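Local coordinates for putative cytoplasmic protein (PDB 2GK3) that is of unknown function but assembles as a hexamer and probably has a fold related to class I glutamine amidotransferases, at residues D156-E160 and L187-Q191; I124-L128 and P229-T233; D207-V211 and C222-D226; A137-N141 and I151-G155. All coordinates share one frame; numbering follows the deposited sequence.

Contact 1 of 4, residues D156-E160 and L187-Q191; sequences DDRVE and LGYNQ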
loop_
_atom_site.group_PDB
_atom_site.type_symbol
_atom_site.label_atom_id
_atom_site.label_comp_id
_atom_site.label_asym_id
_atom_site.label_seq_id
_atom_site.Cartn_x
_atom_site.Cartn_y
_atom_site.Cartn_z
ATOM N N ASP E 156 18.025 -14.856 -0.558
ATOM C CA ASP E 156 18.541 -13.495 -0.509
ATOM C C ASP E 156 20.059 -13.563 -0.423
ATOM O O ASP E 156 20.617 -14.262 0.443
ATOM C CB ASP E 156 17.949 -12.778 0.718
ATOM C CG ASP E 156 18.277 -11.296 0.756
ATOM O OD1 ASP E 156 19.406 -10.906 0.369
ATOM O OD2 ASP E 156 17.388 -10.529 1.208
ATOM N N ASP E 157 20.711 -12.827 -1.327
ATOM C CA ASP E 157 22.143 -12.968 -1.582
ATOM C C ASP E 157 22.933 -11.692 -1.283
ATOM O O ASP E 157 24.105 -11.579 -1.652
ATOM C CB ASP E 157 22.382 -13.458 -3.028
ATOM C CG ASP E 157 21.937 -12.453 -4.079
ATOM O OD1 ASP E 157 21.406 -11.374 -3.706
ATOM O OD2 ASP E 157 22.137 -12.727 -5.286
ATOM N N ARG E 158 22.270 -10.733 -0.637
ATOM C CA ARG E 158 22.878 -9.480 -0.239
ATOM C C ARG E 158 23.896 -9.720 0.874
ATOM O O ARG E 158 23.657 -10.495 1.811
ATOM C CB ARG E 158 21.831 -8.512 0.344
ATOM C CG ARG E 158 20.861 -7.885 -0.623
ATOM C CD ARG E 158 19.773 -7.099 0.142
ATOM N NE ARG E 158 19.048 -7.929 1.116
ATOM C CZ ARG E 158 18.824 -7.626 2.399
ATOM N NH1 ARG E 158 19.224 -6.470 2.920
ATOM N NH2 ARG E 158 18.139 -8.465 3.153
ATOM N N VAL E 159 25.029 -9.035 0.751
ATOM C CA VAL E 159 25.932 -8.847 1.855
ATOM C C VAL E 159 25.911 -7.356 2.132
ATOM O O VAL E 159 26.319 -6.549 1.298
ATOM C CB VAL E 159 27.355 -9.370 1.527
ATOM C CG1 VAL E 159 28.366 -8.985 2.654
ATOM C CG2 VAL E 159 27.313 -10.904 1.299
ATOM N N GLU E 160 25.367 -6.986 3.282
ATOM C CA GLU E 160 25.327 -5.564 3.685
ATOM C C GLU E 160 26.575 -5.227 4.520
ATOM O O GLU E 160 26.866 -5.894 5.531
ATOM C CB GLU E 160 24.057 -5.247 4.479
ATOM C CG GLU E 160 22.751 -5.568 3.743
ATOM C CD GLU E 160 22.420 -4.570 2.620
ATOM O OE1 GLU E 160 23.229 -3.652 2.342
ATOM O OE2 GLU E 160 21.334 -4.710 2.017
ATOM N N LEU E 187 29.402 -0.476 0.031
ATOM C CA LEU E 187 28.609 -0.679 1.243
ATOM C C LEU E 187 27.798 -1.987 1.212
ATOM O O LEU E 187 26.947 -2.244 2.069
ATOM C CB LEU E 187 27.757 0.567 1.526
ATOM C CG LEU E 187 28.310 1.677 2.466
ATOM C CD1 LEU E 187 29.824 1.786 2.586
ATOM C CD2 LEU E 187 27.756 3.020 2.140
ATOM N N GLY E 188 28.101 -2.831 0.228
ATOM C CA GLY E 188 27.327 -4.043 0.014
ATOM C C GLY E 188 27.522 -4.627 -1.365
ATOM O O GLY E 188 28.082 -3.979 -2.247
ATOM N N TYR E 189 27.074 -5.871 -1.532
ATOM C CA TYR E 189 27.195 -6.593 -2.792
ATOM C C TYR E 189 26.304 -7.831 -2.776
ATOM O O TYR E 189 25.853 -8.261 -1.706
ATOM C CB TYR E 189 28.664 -6.969 -3.088
ATOM C CG TYR E 189 29.295 -7.943 -2.091
ATOM C CD1 TYR E 189 29.392 -9.303 -2.391
ATOM C CD2 TYR E 189 29.814 -7.493 -0.877
ATOM C CE1 TYR E 189 29.985 -10.201 -1.506
ATOM C CE2 TYR E 189 30.417 -8.376 0.025
ATOM C CZ TYR E 189 30.498 -9.733 -0.295
ATOM O OH TYR E 189 31.064 -10.621 0.597
ATOM N N ASN E 190 26.044 -8.372 -3.966
ATOM C CA ASN E 190 25.400 -9.674 -4.124
ATOM C C ASN E 190 26.459 -10.770 -4.079
ATOM O O ASN E 190 27.439 -10.731 -4.843
ATOM C CB ASN E 190 24.659 -9.757 -5.456
ATOM C CG ASN E 190 23.487 -8.802 -5.546
ATOM O OD1 ASN E 190 23.586 -7.754 -6.183
ATOM N ND2 ASN E 190 22.373 -9.157 -4.923
ATOM N N GLN E 191 26.269 -11.738 -3.183
ATOM C CA GLN E 191 27.211 -12.851 -3.051
ATOM C C GLN E 191 26.942 -13.948 -4.062
ATOM O O GLN E 191 25.862 -14.512 -4.106
ATOM C CB GLN E 191 27.156 -13.460 -1.651
ATOM C CG GLN E 191 28.198 -14.561 -1.430
ATOM C CD GLN E 191 28.242 -15.022 -0.002
ATOM O OE1 GLN E 191 27.253 -15.512 0.535
ATOM N NE2 GLN E 191 29.386 -14.856 0.631
HETATM O O HOH W 1 23.694 -15.128 -5.703
HETATM O O HOH W 2 24.633 -1.657 3.398
#
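The carboxylate of Asp157, in the loop just before the strand, is held by Asn190 of the partner strand, by a water, and by two N-H groups of an earlier loop, Gly132 N on OD1 and Met131 N on OD2. Asn190 ND2 reaches Asp157 OD1 at 2.7 Å; the oxygen lies in the amide plane, but the donor stands 40° above the carboxylate plane. With chi1 at 65°, Asp157 CG sits between its own N and carbonyl carbon, which swings the group across to Asn190. The carbonyl of Asp157 is used too: Gln191 N meets Asp157 O at 2.7 Å, almost straight. A water joins Asp157 OD2 to Gln191 O.

Further along, Val159 and Tyr189 form the hydrogen-bonded pair, Val159 N to Tyr189 O at 2.7 Å and Tyr189 N to Val159 O at 3.0 Å. Their side chains run side by side, with Val159 CB over one face of the ring, 3.8 Å from its centroid. On the face that carries Arg158 and Glu160, the guanidinium of Arg158 grips Asp156 side-on through NE and NH2 and reaches Glu160 OE2 through NH1, a salt-bridge network. Asp156 OD1 also accepts from Arg158 N, an Asx turn leading into the strand.

Asn190 OD1 turns to Gly126 N, and Tyr189 OH to Asp207. Asn89 of a neighbouring subunit also binds Arg158. Strand 158-161 pairs with strand 185-194, which also pairs with strands 150-151 and 164-169.

Contact 2 of 4, residues I124-L128 and P229-T233; sequences IGGYL and PHWGT
Trp231 CG lies beside its backbone N (chi1 -78°) and Tyr127 CG does the same on the other loop (chi1 -80°), and these two settings swing the rings to meet between the loops. Tyr127 presents its edge to the face of the indole in an offset T-shaped (edge-to-face) pair: the tyrosine ring and the six-membered indole ring have centroids 5.5 Å apart and planes at 72°. The touch is made by Tyr127 CE1, 3.6 Å from Trp231 CZ2.

Farther out on the same indole, Trp231 CZ3 packs 3.7 Å from Gly126 CA, where the chain has no side chain. His230, which follows a cis peptide bond, brings CE1 to within 3.4 Å of Tyr127 OH, the oxygen lying near the plane of the imidazole; the sequence-adjacent Trp231 puts CD1 over a face of that ring.

No hydrogen bond joins the two loops directly. Glu160 connects them instead, accepting from Trp231 NE1 through OE1 and lying in weak hydrogen-bonding range of Tyr127 OH through OE2. A bound glycerol, probably from the crystallisation liquor, contacts His230 ND1 and Trp231 N.

Phe98 of one neighbouring subunit meets the His230 ring edge-to-face, and Phe33 of another meets Tyr127, so the aromatic group lies at an interface of the hexamer. The loops follow strands 120-124 and 218-223, which run parallel to each other, and the second leads into helix 234-237.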
loop_
_atom_site.group_PDB
_atom_site.type_symbol
_atom_site.label_atom_id
_atom_site.label_comp_id
_atom_site.label_asym_id
_atom_site.label_seq_id
_atom_site.Cartn_x
_atom_site.Cartn_y
_atom_site.Cartn_z
ATOM N N ILE E 124 24.772 -5.931 -13.421
ATOM C CA ILE E 124 25.299 -5.134 -12.317
ATOM C C ILE E 124 24.476 -5.443 -11.078
ATOM O O ILE E 124 23.242 -5.501 -11.143
ATOM C CB ILE E 124 25.259 -3.617 -12.646
ATOM C CG1 ILE E 124 26.166 -3.309 -13.847
ATOM C CG2 ILE E 124 25.610 -2.761 -11.394
ATOM C CD1 ILE E 124 26.101 -1.831 -14.344
ATOM N N GLY E 125 25.160 -5.652 -9.950
ATOM C CA GLY E 125 24.499 -6.045 -8.707
ATOM C C GLY E 125 23.595 -5.021 -8.058
ATOM O O GLY E 125 23.689 -3.818 -8.328
ATOM N N GLY E 126 22.723 -5.502 -7.175
ATOM C CA GLY E 126 21.742 -4.659 -6.491
ATOM C C GLY E 126 20.591 -5.464 -5.905
ATOM O O GLY E 126 20.603 -6.697 -5.956
ATOM N N TYR E 127 19.593 -4.765 -5.349
ATOM C CA TYR E 127 18.468 -5.400 -4.674
ATOM C C TYR E 127 17.588 -6.155 -5.670
ATOM O O TYR E 127 16.995 -7.166 -5.303
ATOM C CB TYR E 127 17.651 -4.373 -3.883
ATOM C CG TYR E 127 18.228 -3.957 -2.513
ATOM C CD1 TYR E 127 19.580 -4.150 -2.197
ATOM C CD2 TYR E 127 17.413 -3.364 -1.554
ATOM C CE1 TYR E 127 20.107 -3.757 -0.959
ATOM C CE2 TYR E 127 17.917 -2.975 -0.319
ATOM C CZ TYR E 127 19.270 -3.171 -0.025
ATOM O OH TYR E 127 19.770 -2.793 1.207
ATOM N N LEU E 128 17.521 -5.679 -6.922
ATOM C CA LEU E 128 16.754 -6.378 -7.988
ATOM C C LEU E 128 17.621 -6.977 -9.082
ATOM O O LEU E 128 17.219 -7.098 -10.227
ATOM C CB LEU E 128 15.560 -5.531 -8.519
ATOM C CG LEU E 128 14.588 -5.953 -7.412
ATOM C CD1 LEU E 128 14.168 -4.890 -6.410
ATOM C CD2 LEU E 128 13.468 -6.948 -7.766
ATOM N N PRO E 229 24.469 4.481 -5.387
ATOM C CA PRO E 229 24.178 4.361 -3.941
ATOM C C PRO E 229 23.003 3.419 -3.692
ATOM O O PRO E 229 22.220 3.219 -4.609
ATOM C CB PRO E 229 23.772 5.786 -3.540
ATOM C CG PRO E 229 24.333 6.679 -4.607
ATOM C CD PRO E 229 24.285 5.868 -5.868
ATOM N N HIS E 230 22.891 2.836 -2.489
ATOM C CA HIS E 230 23.889 3.064 -1.405
ATOM C C HIS E 230 25.139 2.165 -1.433
ATOM O O HIS E 230 26.137 2.489 -0.811
ATOM C CB HIS E 230 23.234 3.088 -0.014
ATOM C CG HIS E 230 22.997 1.735 0.592
ATOM N ND1 HIS E 230 22.070 0.841 0.097
ATOM C CD2 HIS E 230 23.550 1.141 1.677
ATOM C CE1 HIS E 230 22.068 -0.248 0.845
ATOM N NE2 HIS E 230 22.962 -0.093 1.809
ATOM N N TRP E 231 25.092 1.054 -2.160
ATOM C CA TRP E 231 26.237 0.136 -2.237
ATOM C C TRP E 231 27.431 0.745 -2.960
ATOM O O TRP E 231 28.569 0.600 -2.496
ATOM C CB TRP E 231 25.845 -1.150 -2.934
ATOM C CG TRP E 231 25.100 -2.089 -2.087
ATOM C CD1 TRP E 231 24.700 -1.903 -0.795
ATOM C CD2 TRP E 231 24.608 -3.372 -2.483
ATOM N NE1 TRP E 231 24.008 -3.004 -0.353
ATOM C CE2 TRP E 231 23.946 -3.927 -1.368
ATOM C CE3 TRP E 231 24.683 -4.124 -3.671
ATOM C CZ2 TRP E 231 23.346 -5.194 -1.411
ATOM C CZ3 TRP E 231 24.084 -5.392 -3.703
ATOM C CH2 TRP E 231 23.417 -5.899 -2.596
ATOM N N GLY E 232 27.177 1.385 -4.106
ATOM C CA GLY E 232 28.189 2.190 -4.782
ATOM C C GLY E 232 28.327 3.508 -4.030
ATOM O O GLY E 232 27.387 4.294 -3.964
ATOM N N THR E 233 29.490 3.743 -3.436
ATOM C CA THR E 233 29.700 4.946 -2.630
ATOM C C THR E 233 30.024 6.153 -3.489
ATOM O O THR E 233 30.459 6.003 -4.626
ATOM C CB THR E 233 30.819 4.769 -1.611
ATOM O OG1 THR E 233 32.018 4.377 -2.293
ATOM C CG2 THR E 233 30.423 3.731 -0.579
#

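Contact 3 of 4, residues D207-V211 and C222-D226; sequences DPLLV and CFMSD
Leu209 crosses to residues 222-226 of the same hairpin through its CG and CD1. Its CB starts out pointing away from them, but with CG anti to the backbone N (chi1 173°) the branch swings back. CG comes to 3.9 Å from Phe223 CE1. Beyond it, CD1 settles over one face of the phenylalanine ring, 4.0 Å from the centroid and displaced toward the rim, a CH-pi contact. The same methyl also lies 3.6 Å from Ser225 N and touches Ser225 CB. Leucine and phenylalanine run side by side, pointing the same way, while Leu210 CD1 approaches the ring at its edge, so two neighbouring leucines hold Phe223 from different directions.

The backbone underneath is antiparallel. Val211 and Cys222 exchange two bonds, Val211 N to Cys222 O at 3.1 Å and Cys222 N to Val211 O at 2.9 Å. Next comes the non-hydrogen-bonded pair Leu210-Phe223, after which Leu209 O takes Met224 N at 2.8 Å. The selenomethionine Met224 bends at chi2 and chi3, which brings its CE to 3.8 Å from Val211 CG2; this methyl therefore packs with Val211, on the face of the hairpin away from Phe223.

Ser225 OG turns to Gly188 O of strand 185-194. Trp246 of helix 242-253 meets the Phe223 ring edge-to-face, and Val150 of strand 150-151 touches Val211, Cys222 and Met224. The hairpin of strands 207-215 and 218-223 is thus flanked by strand 199-204 on one side and by strand 120-124, which runs parallel to 218-223, on the other.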
loop_
_atom_site.group_PDB
_atom_site.type_symbol
_atom_site.label_atom_id
_atom_site.label_comp_id
_atom_site.label_asym_id
_atom_site.label_seq_id
_atom_site.Cartn_x
_atom_site.Cartn_y
_atom_site.Cartn_z
ATOM N N ASP E 207 34.923 -12.446 -1.707
ATOM C CA ASP E 207 33.943 -12.992 -2.665
ATOM C C ASP E 207 34.224 -12.376 -4.041
ATOM O O ASP E 207 34.843 -11.321 -4.124
ATOM C CB ASP E 207 32.508 -12.676 -2.252
ATOM C CG ASP E 207 32.012 -13.532 -1.101
ATOM O OD1 ASP E 207 32.180 -14.776 -1.126
ATOM O OD2 ASP E 207 31.406 -12.948 -0.174
ATOM N N PRO E 208 33.777 -13.035 -5.125
ATOM C CA PRO E 208 34.033 -12.395 -6.425
ATOM C C PRO E 208 33.298 -11.049 -6.529
ATOM O O PRO E 208 32.202 -10.883 -5.942
ATOM C CB PRO E 208 33.480 -13.400 -7.444
ATOM C CG PRO E 208 32.673 -14.356 -6.693
ATOM C CD PRO E 208 33.046 -14.310 -5.252
ATOM N N LEU E 209 33.917 -10.098 -7.234
ATOM C CA LEU E 209 33.287 -8.796 -7.502
ATOM C C LEU E 209 33.148 -8.525 -9.009
ATOM O O LEU E 209 32.078 -8.123 -9.482
ATOM C CB LEU E 209 34.035 -7.649 -6.802
ATOM C CG LEU E 209 33.604 -6.204 -7.119
ATOM C CD1 LEU E 209 32.164 -5.934 -6.703
ATOM C CD2 LEU E 209 34.537 -5.188 -6.456
ATOM N N LEU E 210 34.235 -8.722 -9.749
ATOM C CA LEU E 210 34.197 -8.601 -11.205
ATOM C C LEU E 210 34.596 -9.922 -11.835
ATOM O O LEU E 210 35.685 -10.418 -11.576
ATOM C CB LEU E 210 35.102 -7.455 -11.686
ATOM C CG LEU E 210 35.083 -7.097 -13.176
ATOM C CD1 LEU E 210 33.672 -6.679 -13.700
ATOM C CD2 LEU E 210 36.122 -6.016 -13.462
ATOM N N VAL E 211 33.712 -10.468 -12.669
ATOM C CA VAL E 211 33.875 -11.808 -13.240
ATOM C C VAL E 211 33.559 -11.790 -14.738
ATOM O O VAL E 211 32.518 -11.265 -15.146
ATOM C CB VAL E 211 32.939 -12.856 -12.551
ATOM C CG1 VAL E 211 33.122 -14.257 -13.172
ATOM C CG2 VAL E 211 33.177 -12.900 -11.025
ATOM N N CYS E 222 29.928 -9.910 -14.870
ATOM C CA CYS E 222 29.061 -9.641 -13.733
ATOM C C CYS E 222 29.825 -8.726 -12.807
ATOM O O CYS E 222 30.988 -8.990 -12.502
ATOM C CB CYS E 222 28.668 -10.937 -13.005
ATOM S SG CYS E 222 27.453 -11.955 -13.871
ATOM N N PHE E 223 29.185 -7.643 -12.388
ATOM C CA PHE E 223 29.754 -6.802 -11.372
ATOM C C PHE E 223 28.838 -6.922 -10.176
ATOM O O PHE E 223 27.657 -6.602 -10.272
ATOM C CB PHE E 223 29.880 -5.347 -11.844
ATOM C CG PHE E 223 30.588 -4.468 -10.859
ATOM C CD1 PHE E 223 31.984 -4.438 -10.817
ATOM C CD2 PHE E 223 29.871 -3.697 -9.957
ATOM C CE1 PHE E 223 32.661 -3.645 -9.893
ATOM C CE2 PHE E 223 30.535 -2.884 -9.034
ATOM C CZ PHE E 223 31.936 -2.857 -9.000
HETATM N N MSE E 224 29.382 -7.375 -9.048
HETATM C CA MSE E 224 28.537 -7.948 -7.984
HETATM C C MSE E 224 27.989 -6.922 -7.031
HETATM O O MSE E 224 27.090 -7.208 -6.242
HETATM C CB MSE E 224 29.266 -9.066 -7.212
HETATM C CG MSE E 224 29.720 -10.244 -8.070
HETATM SE SE MSE E 224 28.385 -11.029 -9.268
HETATM C CE MSE E 224 29.751 -11.394 -10.553
ATOM N N SER E 225 28.548 -5.722 -7.084
ATOM C CA SER E 225 28.008 -4.612 -6.313
ATOM C C SER E 225 27.300 -3.655 -7.278
ATOM O O SER E 225 27.140 -3.950 -8.471
ATOM C CB SER E 225 29.121 -3.919 -5.526
ATOM O OG SER E 225 28.596 -2.932 -4.673
ATOM N N ASP E 226 26.880 -2.516 -6.756
ATOM C CA ASP E 226 26.072 -1.565 -7.502
ATOM C C ASP E 226 26.914 -0.490 -8.220
ATOM O O ASP E 226 28.056 -0.218 -7.844
ATOM C CB ASP E 226 25.106 -0.914 -6.524
ATOM C CG ASP E 226 23.823 -0.430 -7.181
ATOM O OD1 ASP E 226 23.783 -0.199 -8.417
ATOM O OD2 ASP E 226 22.857 -0.253 -6.422
#

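Contact 4 of 4, residues A137-N141 and I151-G155; sequences ANYKN and IMLDG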
loop_
_atom_site.group_PDB
_atom_site.type_symbol
_atom_site.label_atom_id
_atom_site.label_comp_id
_atom_site.label_asym_id
_atom_site.label_seq_id
_atom_site.Cartn_x
_atom_site.Cartn_y
_atom_site.Cartn_z
ATOM N N ALA E 137 14.640 -10.833 -7.303
ATOM C CA ALA E 137 15.211 -10.738 -8.653
ATOM C C ALA E 137 15.143 -12.106 -9.296
ATOM O O ALA E 137 14.890 -12.211 -10.502
ATOM C CB ALA E 137 16.636 -10.227 -8.627
ATOM N N ASN E 138 15.357 -13.142 -8.462
ATOM C CA ASN E 138 15.034 -14.524 -8.789
ATOM C C ASN E 138 15.703 -15.118 -10.046
ATOM O O ASN E 138 15.196 -16.085 -10.611
ATOM C CB ASN E 138 13.509 -14.666 -8.915
ATOM C CG ASN E 138 13.060 -16.116 -8.912
ATOM O OD1 ASN E 138 13.489 -16.910 -8.063
ATOM N ND2 ASN E 138 12.204 -16.471 -9.853
ATOM N N TYR E 139 16.841 -14.569 -10.458
ATOM C CA TYR E 139 17.452 -14.941 -11.723
ATOM C C TYR E 139 17.917 -16.396 -11.820
ATOM O O TYR E 139 18.022 -16.939 -12.931
ATOM C CB TYR E 139 18.587 -13.975 -12.073
ATOM C CG TYR E 139 18.084 -12.712 -12.743
ATOM C CD1 TYR E 139 17.941 -11.509 -12.027
ATOM C CD2 TYR E 139 17.738 -12.719 -14.095
ATOM C CE1 TYR E 139 17.487 -10.339 -12.662
ATOM C CE2 TYR E 139 17.253 -11.582 -14.718
ATOM C CZ TYR E 139 17.132 -10.396 -14.011
ATOM O OH TYR E 139 16.646 -9.283 -14.691
ATOM N N LYS E 140 18.162 -17.029 -10.668
ATOM C CA LYS E 140 18.693 -18.402 -10.616
ATOM C C LYS E 140 17.682 -19.421 -11.138
ATOM O O LYS E 140 18.054 -20.466 -11.664
ATOM C CB LYS E 140 19.100 -18.761 -9.197
ATOM C CG LYS E 140 19.652 -20.157 -9.102
ATOM C CD LYS E 140 20.226 -20.477 -7.742
ATOM C CE LYS E 140 21.209 -21.646 -7.886
ATOM N NZ LYS E 140 21.819 -22.005 -6.595
ATOM N N ASN E 141 16.406 -19.088 -10.981
ATOM C CA ASN E 141 15.304 -19.925 -11.368
ATOM C C ASN E 141 14.752 -19.544 -12.742
ATOM O O ASN E 141 13.605 -19.846 -13.071
ATOM C CB ASN E 141 14.251 -19.855 -10.274
ATOM C CG ASN E 141 14.779 -20.394 -8.947
ATOM O OD1 ASN E 141 15.399 -21.465 -8.915
ATOM N ND2 ASN E 141 14.573 -19.647 -7.855
ATOM N N ILE E 151 27.430 -18.578 -10.247
ATOM C CA ILE E 151 26.317 -19.405 -9.749
ATOM C C ILE E 151 25.773 -18.652 -8.553
ATOM O O ILE E 151 26.537 -18.206 -7.705
ATOM C CB ILE E 151 26.798 -20.833 -9.380
ATOM C CG1 ILE E 151 27.145 -21.612 -10.656
ATOM C CG2 ILE E 151 25.737 -21.597 -8.572
ATOM C CD1 ILE E 151 28.147 -22.731 -10.418
HETATM N N MSE E 152 24.463 -18.462 -8.509
HETATM C CA MSE E 152 23.836 -17.660 -7.473
HETATM C C MSE E 152 23.520 -18.461 -6.206
HETATM O O MSE E 152 23.606 -19.691 -6.204
HETATM C CB MSE E 152 22.553 -17.032 -8.023
HETATM C CG MSE E 152 22.747 -15.615 -8.607
HETATM SE SE MSE E 152 21.443 -15.294 -9.970
HETATM C CE MSE E 152 19.916 -15.281 -8.907
ATOM N N LEU E 153 23.135 -17.763 -5.141
ATOM C CA LEU E 153 22.643 -18.430 -3.918
ATOM C C LEU E 153 21.178 -18.861 -4.084
ATOM O O LEU E 153 20.536 -18.508 -5.069
ATOM C CB LEU E 153 22.816 -17.527 -2.683
ATOM C CG LEU E 153 24.201 -16.917 -2.405
ATOM C CD1 LEU E 153 24.210 -16.152 -1.071
ATOM C CD2 LEU E 153 25.323 -17.957 -2.419
ATOM N N ASP E 154 20.672 -19.644 -3.139
ATOM C CA ASP E 154 19.278 -20.116 -3.162
ATOM C C ASP E 154 18.266 -19.183 -2.488
ATOM O O ASP E 154 17.067 -19.376 -2.616
ATOM C CB ASP E 154 19.180 -21.515 -2.544
ATOM C CG ASP E 154 19.953 -22.549 -3.337
ATOM O OD1 ASP E 154 19.853 -22.543 -4.596
ATOM O OD2 ASP E 154 20.672 -23.364 -2.705
ATOM N N GLY E 155 18.737 -18.172 -1.784
ATOM C CA GLY E 155 17.853 -17.153 -1.234
ATOM C C GLY E 155 18.437 -15.765 -1.434
ATOM O O GLY E 155 19.230 -15.522 -2.363
HETATM O O HOH W 3 15.097 -20.493 -5.092
#
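A short 3-10 turn at Tyr139-Lys140 lies against the loop that leaves strand 150-151, and one lysine makes most of the crossing. Lys140 is stretched out along its whole length, CG anti to the backbone N (chi1 -180°), and this carries the ammonium group over the backbone of residues 152-154. There Lys140 NZ binds two oxygens at once. Asp154 OD1 is 2.9 Å away in a salt bridge, met from 44° above the carboxylate plane. Met152 O is also 2.9 Å from Lys140 NZ, with the donor well above the carbonyl plane. Lower on the chain, Lys140 CD passes 3.3 Å from Leu153 O, so the aliphatic part runs close along the loop before its charged end is gripped. The carboxylate of the exposed aspartate probably balances the charge, and the carbonyl adds a second polar partner.

Against the aliphatic part of the lysine lies the selenomethionine Met152. Its chain bends at chi3 (67°), curling CE in against the turn, where the methyl lies 3.6 Å from Lys140 CB and 3.7 Å from Tyr139 CB. Within the turn, Asn141 ND2 donates to Asn138 OD1 at 3.0 Å in a nearly straight bond, with Asn138 OD1 close to the amide plane of Asn141. A water accepts from Asn141 ND2 and gives a weak bond to Asp154 O.

Tyr139 OH binds Ile86 O, and the ring packs on Ser88 and Phe91 of helix 88-92. Asn138 touches Arg158 of a neighbouring subunit. The turn therefore lies between helix 88-92 and the connection from strand 150-151 to strand 158-161.

Contact 2 spans the longest loop, from 124-128 to 229-233, and the other three are nested inside it: contact 4 first along the chain, then contact 1, then contact 3. The centres of contacts 1 and 2 are about 9 Å apart, those of contacts 1 and 3 about 10 Å, and contacts 2 and 4 about 17 Å. Strand 185-194 joins contact 1 to contact 3 through Tyr189 OH and Gln191 NE2 to Asp207, and through Gly188 O to Ser225 OG; a backbone bond from Gly125 to Phe223 ties contact 2 to contact 3. Contacts 1 and 2 meet the same neighbouring subunit and contact 4 touches another, while contact 3 touches no other chain.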